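Local structure of SusD homolog (Bacteroides thetaiotaomicron, 3SGH) at residues N260-P265 against V410-W415; R267-T272 against F355-A360; K303-I306 against T311-Q314; M317-A322 against V348-E353. The protein probably binds glycans at the bacterial cell surface, as a SusD-like outer-membrane lipoprotein that would serve sugar uptake. All blocks are in the same frame, centred on the assembly; numbering follows the deposited sequence.

Contacts 1 and 4 are buried, contact 2 is partly buried and contact 3 lies at the surface. Helix 340-354 ties several of them together: it packs on helix 319-331 in contact 4, continues into the 355-360 loop of contact 2, and touches Pro-265 and Gln-413 of contact 1 through Phe-352 and Val-348. Contacts 2 and 3 are joined by a probable hydrogen bond of 2.9 Å from Phe-305 N to Tyr-270 O. Chemistry follows place: each buried contact contains one bridging water, contact 2 rests on an aromatic pair, and contact 3 is apolar packing across a short loop. Contacts 2, 3 and 4 are nested within the chain loop that contact 1 closes.

Contact 1: N260-P265 against V410-W415; sequences NGYNDP and VLTQKW
Tyr-262, at the Schellman turn that closes helix 253-261, reaches across to Thr-412 and Gln-413 on one side of helix 403-417. Asn-263, with positive phi, ends the helix, and its N returns to Asn-260 O at 3.1 Å. Just before this turn, the Tyr-262 side chain leaves with CG beside the backbone N (chi1 -69°) and the phenol extends toward the helix. Thr-412 meets the far end of the ring: its CG2 lies at the ring edge, near the plane, 3.9 Å from Tyr-262 OH, while its OG1 turns back to Glu-408 O. In Gln-413 a bend at chi2 (-67°) folds the chain so that NE2 comes within 3.8 Å of Tyr-262 CE2, with the amide and ring planes 36° apart. No direct hydrogen bond joins Tyr-262 and Gln-413; a water does. It donates to Tyr-262 OH at 2.9 Å and accepts from Gln-413 NE2 at 3.0 Å. The phenol is also bonded to Ile-393 O, and both ends of the amide have further partners, Tyr-363 OH at NE2 and Arg-266 NH2 at OE1. The buried polar groups are thus satisfied through a network rather than a direct pair: the phenol oxygen, gripped by a water and a backbone carbonyl, is held in position, and the amide orientation is fixed from both its ends.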
# COMPACT_ATOMS: atom_id res chain seq x y z
N ASN A 260 -13.31 1.30 -16.15
CA ASN A 260 -14.00 1.47 -17.45
C ASN A 260 -15.30 0.62 -17.47
O ASN A 260 -16.35 1.09 -17.90
CB ASN A 260 -13.10 1.09 -18.62
CG ASN A 260 -12.14 2.20 -19.04
OD1 ASN A 260 -12.38 3.38 -18.79
ND2 ASN A 260 -11.08 1.82 -19.75
N GLY A 261 -15.20 -0.62 -16.98
CA GLY A 261 -16.36 -1.52 -16.93
C GLY A 261 -17.47 -0.93 -16.08
O GLY A 261 -18.65 -1.06 -16.41
N TYR A 262 -17.08 -0.26 -14.98
CA TYR A 262 -18.02 0.40 -14.06
C TYR A 262 -18.46 1.81 -14.44
O TYR A 262 -19.23 2.43 -13.68
CB TYR A 262 -17.38 0.50 -12.67
CG TYR A 262 -17.17 -0.80 -11.91
CD1 TYR A 262 -18.00 -1.91 -12.11
CD2 TYR A 262 -16.17 -0.90 -10.93
CE1 TYR A 262 -17.81 -3.07 -11.38
CE2 TYR A 262 -16.00 -2.04 -10.19
CZ TYR A 262 -16.82 -3.11 -10.40
OH TYR A 262 -16.63 -4.22 -9.63
N ASN A 263 -18.02 2.30 -15.60
CA ASN A 263 -18.20 3.71 -16.01
C ASN A 263 -17.93 4.63 -14.84
O ASN A 263 -18.67 5.56 -14.58
CB ASN A 263 -19.62 3.92 -16.59
CG ASN A 263 -19.84 3.10 -17.84
OD1 ASN A 263 -18.97 3.07 -18.70
ND2 ASN A 263 -20.99 2.45 -17.93
N ASP A 264 -16.83 4.36 -14.15
CA ASP A 264 -16.57 4.93 -12.82
C ASP A 264 -16.29 6.42 -12.93
O ASP A 264 -15.33 6.82 -13.61
CB ASP A 264 -15.39 4.19 -12.15
CG ASP A 264 -15.32 4.40 -10.66
OD1 ASP A 264 -15.33 5.57 -10.18
OD2 ASP A 264 -15.23 3.38 -9.92
N PRO A 265 -17.08 7.23 -12.23
CA PRO A 265 -16.88 8.67 -12.35
C PRO A 265 -15.61 9.19 -11.73
O PRO A 265 -15.27 10.36 -11.93
CB PRO A 265 -18.09 9.28 -11.64
CG PRO A 265 -18.86 8.20 -11.07
CD PRO A 265 -18.27 6.87 -11.44
N VAL A 410 -16.43 -5.76 -1.21
CA VAL A 410 -15.74 -4.86 -0.28
C VAL A 410 -14.30 -4.54 -0.74
O VAL A 410 -13.89 -3.38 -0.83
CB VAL A 410 -15.80 -5.41 1.15
CG1 VAL A 410 -14.83 -4.72 2.10
CG2 VAL A 410 -17.27 -5.36 1.67
N LEU A 411 -13.50 -5.58 -0.97
CA LEU A 411 -12.10 -5.38 -1.31
C LEU A 411 -11.85 -4.77 -2.69
O LEU A 411 -10.86 -4.04 -2.87
CB LEU A 411 -11.32 -6.69 -1.16
CG LEU A 411 -11.35 -7.17 0.27
CD1 LEU A 411 -10.49 -8.44 0.38
CD2 LEU A 411 -10.88 -6.09 1.22
N THR A 412 -12.73 -5.01 -3.64
CA THR A 412 -12.63 -4.32 -4.95
C THR A 412 -12.86 -2.80 -4.83
O THR A 412 -12.08 -2.00 -5.37
CB THR A 412 -13.57 -4.96 -6.00
OG1 THR A 412 -13.22 -6.34 -6.12
CG2 THR A 412 -13.42 -4.28 -7.38
N GLN A 413 -13.96 -2.38 -4.19
CA GLN A 413 -14.19 -0.94 -3.98
C GLN A 413 -13.12 -0.34 -3.05
O GLN A 413 -12.70 0.79 -3.23
CB GLN A 413 -15.60 -0.65 -3.48
CG GLN A 413 -16.65 -0.89 -4.53
CD GLN A 413 -16.55 0.11 -5.69
OE1 GLN A 413 -16.17 1.23 -5.49
NE2 GLN A 413 -16.86 -0.33 -6.90
N LYS A 414 -12.66 -1.11 -2.08
CA LYS A 414 -11.58 -0.61 -1.23
C LYS A 414 -10.34 -0.31 -2.06
O LYS A 414 -9.64 0.72 -1.87
CB LYS A 414 -11.23 -1.62 -0.14
CG LYS A 414 -10.05 -1.22 0.73
CD LYS A 414 -9.69 -2.42 1.65
CE LYS A 414 -8.47 -2.23 2.47
NZ LYS A 414 -8.07 -3.49 3.15
N TRP A 415 -10.04 -1.23 -2.98
CA TRP A 415 -8.86 -1.14 -3.84
C TRP A 415 -8.96 0.06 -4.78
O TRP A 415 -8.00 0.81 -4.94
CB TRP A 415 -8.70 -2.45 -4.58
CG TRP A 415 -7.75 -2.41 -5.72
CD1 TRP A 415 -6.39 -2.23 -5.66
CD2 TRP A 415 -8.08 -2.65 -7.08
NE1 TRP A 415 -5.87 -2.36 -6.93
CE2 TRP A 415 -6.90 -2.58 -7.82
CE3 TRP A 415 -9.28 -2.89 -7.75
CZ2 TRP A 415 -6.89 -2.75 -9.19
CZ3 TRP A 415 -9.24 -3.11 -9.10
CH2 TRP A 415 -8.07 -3.03 -9.80
O HOH W 1 -17.44 -3.30 -7.04

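Contact 2: R267-T272 against F355-A360; sequences RPAYFT and FGVSGA
Chi1 near -81° in both Tyr-270 and Phe-355 sets each CG beside its own backbone N and brings the side chains across each other at about a right angle. The pair is T-shaped: the edge of Tyr-270 is directed at the face of Phe-355, centroids 4.8 Å apart and ring planes at 58°. Tyr-270 CE1 sits over the centre of the phenylalanine ring, 3.8 Å from Phe-355 CZ. Beyond the stack, the tyrosine hydroxyl bonds to Ile-416 O. The contact fits the short helix 267-270 against the loop between helices 340-354 and 360-364, where Gly-356 forms a Schellman motif that ends the longer helix and leads into the loop whose Val-357 meets Ala-269. The methyl of that alanine points into the loop, with Ala-269 CB 3.9 Å from Phe-355 CD2 and also 3.9 Å from Val-357 CG2, the valine branch that lies beside its backbone N. Exchanging Phe-355 for a serine would probably leave the Tyr-270 edge without the aromatic face it meets and open a gap beside the Ala-269 methyl. Tyr-419 stacks on Tyr-270, and Phe-352 of helix 340-354 touches Val-357.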
# COMPACT_ATOMS: atom_id res chain seq x y z
N ARG A 267 -12.75 8.15 -12.71
CA ARG A 267 -11.73 8.09 -13.74
C ARG A 267 -11.01 9.42 -14.03
O ARG A 267 -9.77 9.45 -13.98
CB ARG A 267 -12.25 7.43 -15.02
CG ARG A 267 -12.45 5.89 -14.88
CD ARG A 267 -13.13 5.31 -16.13
NE ARG A 267 -14.46 5.89 -16.29
CZ ARG A 267 -15.23 5.72 -17.34
NH1 ARG A 267 -14.80 5.00 -18.38
NH2 ARG A 267 -16.42 6.30 -17.39
N PRO A 268 -11.75 10.52 -14.29
CA PRO A 268 -11.08 11.79 -14.57
C PRO A 268 -10.32 12.39 -13.40
O PRO A 268 -9.44 13.25 -13.62
CB PRO A 268 -12.22 12.73 -15.00
CG PRO A 268 -13.46 12.11 -14.49
CD PRO A 268 -13.19 10.61 -14.57
N ALA A 269 -10.62 11.92 -12.17
CA ALA A 269 -9.86 12.36 -10.98
C ALA A 269 -8.58 11.51 -10.76
O ALA A 269 -7.68 11.91 -10.01
CB ALA A 269 -10.75 12.30 -9.80
N TYR A 270 -8.54 10.35 -11.39
CA TYR A 270 -7.46 9.36 -11.20
C TYR A 270 -6.43 9.33 -12.33
O TYR A 270 -5.25 9.09 -12.06
CB TYR A 270 -8.07 7.97 -11.10
CG TYR A 270 -8.64 7.56 -9.74
CD1 TYR A 270 -9.12 8.48 -8.84
CD2 TYR A 270 -8.74 6.20 -9.39
CE1 TYR A 270 -9.64 8.07 -7.62
CE2 TYR A 270 -9.28 5.80 -8.20
CZ TYR A 270 -9.73 6.73 -7.31
OH TYR A 270 -10.23 6.30 -6.12
N PHE A 271 -6.89 9.58 -13.56
CA PHE A 271 -6.10 9.34 -14.78
C PHE A 271 -6.31 10.47 -15.81
O PHE A 271 -7.32 11.19 -15.78
CB PHE A 271 -6.57 8.05 -15.47
CG PHE A 271 -6.73 6.86 -14.57
CD1 PHE A 271 -5.66 6.39 -13.84
CD2 PHE A 271 -7.95 6.20 -14.49
CE1 PHE A 271 -5.82 5.29 -13.02
CE2 PHE A 271 -8.13 5.09 -13.64
CZ PHE A 271 -7.08 4.64 -12.93
N THR A 272 -5.39 10.56 -16.78
CA THR A 272 -5.61 11.35 -17.99
C THR A 272 -6.03 10.41 -19.10
O THR A 272 -5.59 9.26 -19.12
CB THR A 272 -4.34 12.09 -18.41
OG1 THR A 272 -3.29 11.14 -18.69
CG2 THR A 272 -3.91 13.02 -17.32
N PHE A 355 -12.06 12.81 -3.55
CA PHE A 355 -11.60 13.26 -4.86
C PHE A 355 -12.53 14.29 -5.51
O PHE A 355 -12.29 14.65 -6.66
CB PHE A 355 -11.42 12.06 -5.77
CG PHE A 355 -10.12 11.34 -5.55
CD1 PHE A 355 -9.97 10.40 -4.53
CD2 PHE A 355 -9.01 11.65 -6.33
CE1 PHE A 355 -8.76 9.78 -4.31
CE2 PHE A 355 -7.78 11.02 -6.10
CZ PHE A 355 -7.65 10.09 -5.09
N GLY A 356 -13.56 14.73 -4.82
CA GLY A 356 -14.45 15.79 -5.34
C GLY A 356 -15.34 15.36 -6.49
O GLY A 356 -15.71 16.17 -7.37
N VAL A 357 -15.67 14.08 -6.49
CA VAL A 357 -16.46 13.46 -7.52
C VAL A 357 -17.90 13.31 -7.04
O VAL A 357 -18.15 12.95 -5.88
CB VAL A 357 -15.81 12.11 -7.90
CG1 VAL A 357 -16.62 11.37 -8.90
CG2 VAL A 357 -14.37 12.41 -8.41
N SER A 358 -18.83 13.61 -7.92
CA SER A 358 -20.25 13.48 -7.64
C SER A 358 -20.78 12.17 -8.18
O SER A 358 -20.14 11.50 -8.99
CB SER A 358 -21.00 14.61 -8.36
OG SER A 358 -20.76 15.79 -7.62
N GLY A 359 -21.99 11.82 -7.75
CA GLY A 359 -22.68 10.67 -8.32
C GLY A 359 -22.60 9.35 -7.59
O GLY A 359 -22.94 8.31 -8.15
N ALA A 360 -22.18 9.38 -6.33
CA ALA A 360 -22.09 8.15 -5.56
C ALA A 360 -23.42 7.39 -5.43
O ALA A 360 -23.42 6.15 -5.40
CB ALA A 360 -21.49 8.42 -4.19

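Contact 3: K303-I306 against T311-Q314; sequences KLFI and TLPQ
Leu-312 and Ile-306 lie across each other at a slant, the leucine reaching the main chain of Ile-306 and the isoleucine that of Pro-313 and Gln-314, while Phe-305 meets the leucine at about a right angle. The leucine points its CB toward the 303-306 segment, and its CD1 branch does most of the touching: it rests 3.9 Å from Ile-306 CA and 4.0 Å from Phe-305 CE1. The phenyl ring swings out to meet it because its CG lies opposite the backbone N, with chi1 at -175°; the methyl approaches this ring obliquely. The long branch of Ile-306 is fully extended, chi1 -165° and chi2 170°, and passes alongside the leucine, where Ile-306 CG1 is 4.0 Å from Leu-312 CB. The branch then ends with Ile-306 CD1 3.8 Å from Pro-313 O and 4.0 Å from Gln-314 CA. The isoleucine thus packs along the main chain of Pro-313 and Gln-314, and Tyr-240 of helix 239-245 touches it too. Four residues separate the segments, and the second leads into strand 314-317. Main-chain polar groups of the two segments, and the Gln-314 amide, are met from outside: Asn-238 ND2 bonds to both Ile-306 O and Leu-312 O, Asn-232 takes Leu-312 O and Gln-314 N, and the Gln-314 amide oxygen bonds to Gly-239 N. Across the loop itself the contact is therefore purely van der Waals, aliphatic groups against one another, a ring and main chain, so its direct hold depends on shape, and directional bonds come from neighbours such as Asn-232, Asn-238 and Gly-239.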
# COMPACT_ATOMS: atom_id res chain seq x y z
N LYS A 303 -1.99 8.56 -17.97
CA LYS A 303 -1.09 8.90 -16.90
C LYS A 303 -1.83 8.95 -15.58
O LYS A 303 -3.06 9.03 -15.52
CB LYS A 303 -0.45 10.26 -17.14
CG LYS A 303 0.29 10.37 -18.47
CD LYS A 303 0.91 11.74 -18.73
CE LYS A 303 -0.15 12.74 -19.24
NZ LYS A 303 0.32 14.16 -19.58
N LEU A 304 -1.07 8.87 -14.49
CA LEU A 304 -1.62 9.10 -13.16
C LEU A 304 -1.91 10.61 -13.07
O LEU A 304 -1.04 11.45 -13.37
CB LEU A 304 -0.60 8.68 -12.09
CG LEU A 304 0.04 7.29 -12.21
CD1 LEU A 304 1.05 7.10 -11.09
CD2 LEU A 304 -1.03 6.19 -12.15
N PHE A 305 -3.12 10.94 -12.62
CA PHE A 305 -3.54 12.32 -12.48
C PHE A 305 -2.57 13.13 -11.59
O PHE A 305 -2.26 14.30 -11.87
CB PHE A 305 -4.94 12.42 -11.93
CG PHE A 305 -5.44 13.85 -11.89
CD1 PHE A 305 -5.25 14.63 -10.76
CD2 PHE A 305 -6.01 14.42 -13.02
CE1 PHE A 305 -5.63 15.99 -10.76
CE2 PHE A 305 -6.40 15.73 -13.04
CZ PHE A 305 -6.22 16.55 -11.89
N ILE A 306 -2.09 12.53 -10.52
CA ILE A 306 -1.23 13.24 -9.54
C ILE A 306 0.07 13.71 -10.20
O ILE A 306 0.63 14.70 -9.78
CB ILE A 306 -0.92 12.35 -8.30
CG1 ILE A 306 -0.36 13.19 -7.13
CG2 ILE A 306 -0.00 11.18 -8.70
CD1 ILE A 306 -0.29 12.35 -5.80
N THR A 311 2.64 20.18 -7.81
CA THR A 311 2.36 20.69 -6.47
C THR A 311 1.41 19.80 -5.65
O THR A 311 1.32 19.98 -4.44
CB THR A 311 1.79 22.13 -6.52
OG1 THR A 311 0.44 22.07 -7.03
CG2 THR A 311 2.70 23.08 -7.37
N LEU A 312 0.70 18.86 -6.30
CA LEU A 312 -0.22 18.01 -5.58
C LEU A 312 0.52 17.17 -4.52
O LEU A 312 1.61 16.65 -4.78
CB LEU A 312 -1.03 17.12 -6.51
CG LEU A 312 -2.09 17.81 -7.40
CD1 LEU A 312 -2.49 16.81 -8.46
CD2 LEU A 312 -3.26 18.28 -6.53
N PRO A 313 -0.05 17.08 -3.31
CA PRO A 313 0.60 16.35 -2.21
C PRO A 313 0.41 14.84 -2.35
O PRO A 313 -0.71 14.37 -2.62
CB PRO A 313 -0.13 16.87 -0.96
CG PRO A 313 -1.53 17.19 -1.43
CD PRO A 313 -1.29 17.75 -2.87
N GLN A 314 1.47 14.06 -2.14
CA GLN A 314 1.33 12.62 -2.14
C GLN A 314 0.50 12.15 -0.94
O GLN A 314 0.70 12.62 0.18
CB GLN A 314 2.68 11.92 -2.21
CG GLN A 314 3.30 12.13 -3.61
CD GLN A 314 4.57 11.36 -3.88
OE1 GLN A 314 5.31 11.74 -4.79
NE2 GLN A 314 4.82 10.25 -3.14

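Contact 4: M317-A322 against V348-E353; sequences MYAAEA and VRLSFE
Leu-350 and Ser-351 are the residues by which helix 340-354 meets Ala-319 and Ala-320 at the start of helix 319-331. Reading along the second helix, Val-348 comes first and points its CB away from the alanines, touching Tyr-363 and Leu-364 of helix 360-364 instead. One residue on, Arg-349 forms a salt bridge with Asp-361. Leu-350 then turns to the partner helix. With its CG beside the backbone N (chi1 -79°), it sends CD1 over the first turn, 3.7 Å from Ala-319 O and 4.1 Å from Ala-319 CB, while Leu-350 CB lies 3.9 Å from Ala-320 CB. The small methyl groups let the main chains come close, the CA atoms of Ala-320 and Leu-350 being 5.2 Å apart. A water sits between the main chains here: it accepts from Ala-320 N at 3.0 Å and gives a weak bond to Leu-350 O. An amide at the beginning of a helix, without a carbonyl one turn earlier to bind, is thereby satisfied in a buried place. Next, Ser-351 presents its main chain, Ser-351 N being 4.0 Å from Ala-320 CB; its hydroxyl bonds to Arg-266 NH1. Ala-417 of helix 403-417 touches both Ala-320 and Ser-351. The two helices follow each other in the chain and run antiparallel, a close-packed helix pair consistent with the alpha-alpha superhelix of this SusD-like protein, whose family belongs to the TPR clan.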
# COMPACT_ATOMS: atom_id res chain seq x y z
N MSE A 317 -2.89 8.05 3.74
CA MSE A 317 -3.96 7.17 4.14
C MSE A 317 -5.26 7.91 4.10
O MSE A 317 -5.35 9.03 4.64
CB MSE A 317 -3.67 6.66 5.55
CG MSE A 317 -4.75 5.72 6.08
SE MSE A 317 -4.39 5.30 8.01
CE MSE A 317 -2.97 4.19 7.64
N TYR A 318 -6.28 7.31 3.50
CA TYR A 318 -7.56 7.95 3.30
C TYR A 318 -8.61 7.50 4.28
O TYR A 318 -8.63 6.33 4.69
CB TYR A 318 -8.09 7.63 1.91
CG TYR A 318 -7.28 8.12 0.72
CD1 TYR A 318 -7.09 9.45 0.48
CD2 TYR A 318 -6.71 7.23 -0.13
CE1 TYR A 318 -6.40 9.90 -0.62
CE2 TYR A 318 -6.02 7.68 -1.27
CZ TYR A 318 -5.89 9.00 -1.52
OH TYR A 318 -5.20 9.39 -2.66
N ALA A 319 -9.53 8.41 4.62
CA ALA A 319 -10.61 8.08 5.53
C ALA A 319 -11.43 6.87 5.01
O ALA A 319 -11.91 6.04 5.81
CB ALA A 319 -11.51 9.30 5.79
N ALA A 320 -11.57 6.77 3.68
CA ALA A 320 -12.29 5.64 3.06
C ALA A 320 -11.75 4.28 3.51
O ALA A 320 -12.51 3.33 3.68
CB ALA A 320 -12.28 5.76 1.50
N GLU A 321 -10.43 4.18 3.72
CA GLU A 321 -9.82 2.89 4.08
C GLU A 321 -10.36 2.41 5.42
O GLU A 321 -10.60 1.21 5.58
CB GLU A 321 -8.29 2.99 4.15
CG GLU A 321 -7.64 1.63 4.31
CD GLU A 321 -6.12 1.64 4.39
OE1 GLU A 321 -5.51 2.69 4.14
OE2 GLU A 321 -5.54 0.55 4.65
N ALA A 322 -10.57 3.34 6.37
CA ALA A 322 -11.12 2.95 7.69
C ALA A 322 -12.52 2.36 7.58
O ALA A 322 -12.89 1.43 8.36
CB ALA A 322 -11.11 4.13 8.69
N VAL A 348 -17.42 4.02 -0.09
CA VAL A 348 -17.57 4.46 -1.49
C VAL A 348 -17.86 5.96 -1.50
O VAL A 348 -17.25 6.72 -2.25
CB VAL A 348 -18.68 3.71 -2.21
CG1 VAL A 348 -18.82 4.22 -3.64
CG2 VAL A 348 -18.35 2.20 -2.23
N ARG A 349 -18.76 6.42 -0.61
CA ARG A 349 -19.10 7.85 -0.58
C ARG A 349 -17.90 8.72 -0.12
O ARG A 349 -17.66 9.80 -0.67
CB ARG A 349 -20.30 8.12 0.31
CG ARG A 349 -21.61 7.59 -0.27
CD ARG A 349 -22.78 7.91 0.67
NE ARG A 349 -23.94 7.15 0.23
CZ ARG A 349 -24.72 7.51 -0.76
NH1 ARG A 349 -24.51 8.65 -1.40
NH2 ARG A 349 -25.74 6.73 -1.11
N LEU A 350 -17.11 8.23 0.83
CA LEU A 350 -15.89 8.93 1.26
C LEU A 350 -14.88 9.06 0.13
O LEU A 350 -14.17 10.05 0.02
CB LEU A 350 -15.21 8.21 2.44
CG LEU A 350 -15.88 8.47 3.79
CD1 LEU A 350 -15.14 7.60 4.76
CD2 LEU A 350 -15.79 9.96 4.15
N SER A 351 -14.77 8.02 -0.67
CA SER A 351 -13.81 7.98 -1.77
C SER A 351 -14.18 9.01 -2.82
O SER A 351 -13.33 9.75 -3.32
CB SER A 351 -13.86 6.58 -2.40
OG SER A 351 -13.03 6.52 -3.53
N PHE A 352 -15.46 9.04 -3.19
CA PHE A 352 -15.94 10.06 -4.09
C PHE A 352 -15.69 11.44 -3.51
O PHE A 352 -15.14 12.30 -4.19
CB PHE A 352 -17.43 9.93 -4.37
CG PHE A 352 -17.79 8.94 -5.46
CD1 PHE A 352 -17.40 7.61 -5.40
CD2 PHE A 352 -18.54 9.33 -6.54
CE1 PHE A 352 -17.78 6.71 -6.42
CE2 PHE A 352 -18.93 8.41 -7.50
CZ PHE A 352 -18.53 7.13 -7.45
N GLU A 353 -16.07 11.63 -2.25
CA GLU A 353 -15.89 12.90 -1.59
C GLU A 353 -14.42 13.34 -1.56
O GLU A 353 -14.11 14.50 -1.82
CB GLU A 353 -16.47 12.88 -0.16
CG GLU A 353 -16.48 14.28 0.44
CD GLU A 353 -17.04 14.32 1.85
OE1 GLU A 353 -17.33 13.22 2.40
OE2 GLU A 353 -17.16 15.45 2.39
O HOH W 2 -11.40 9.08 1.73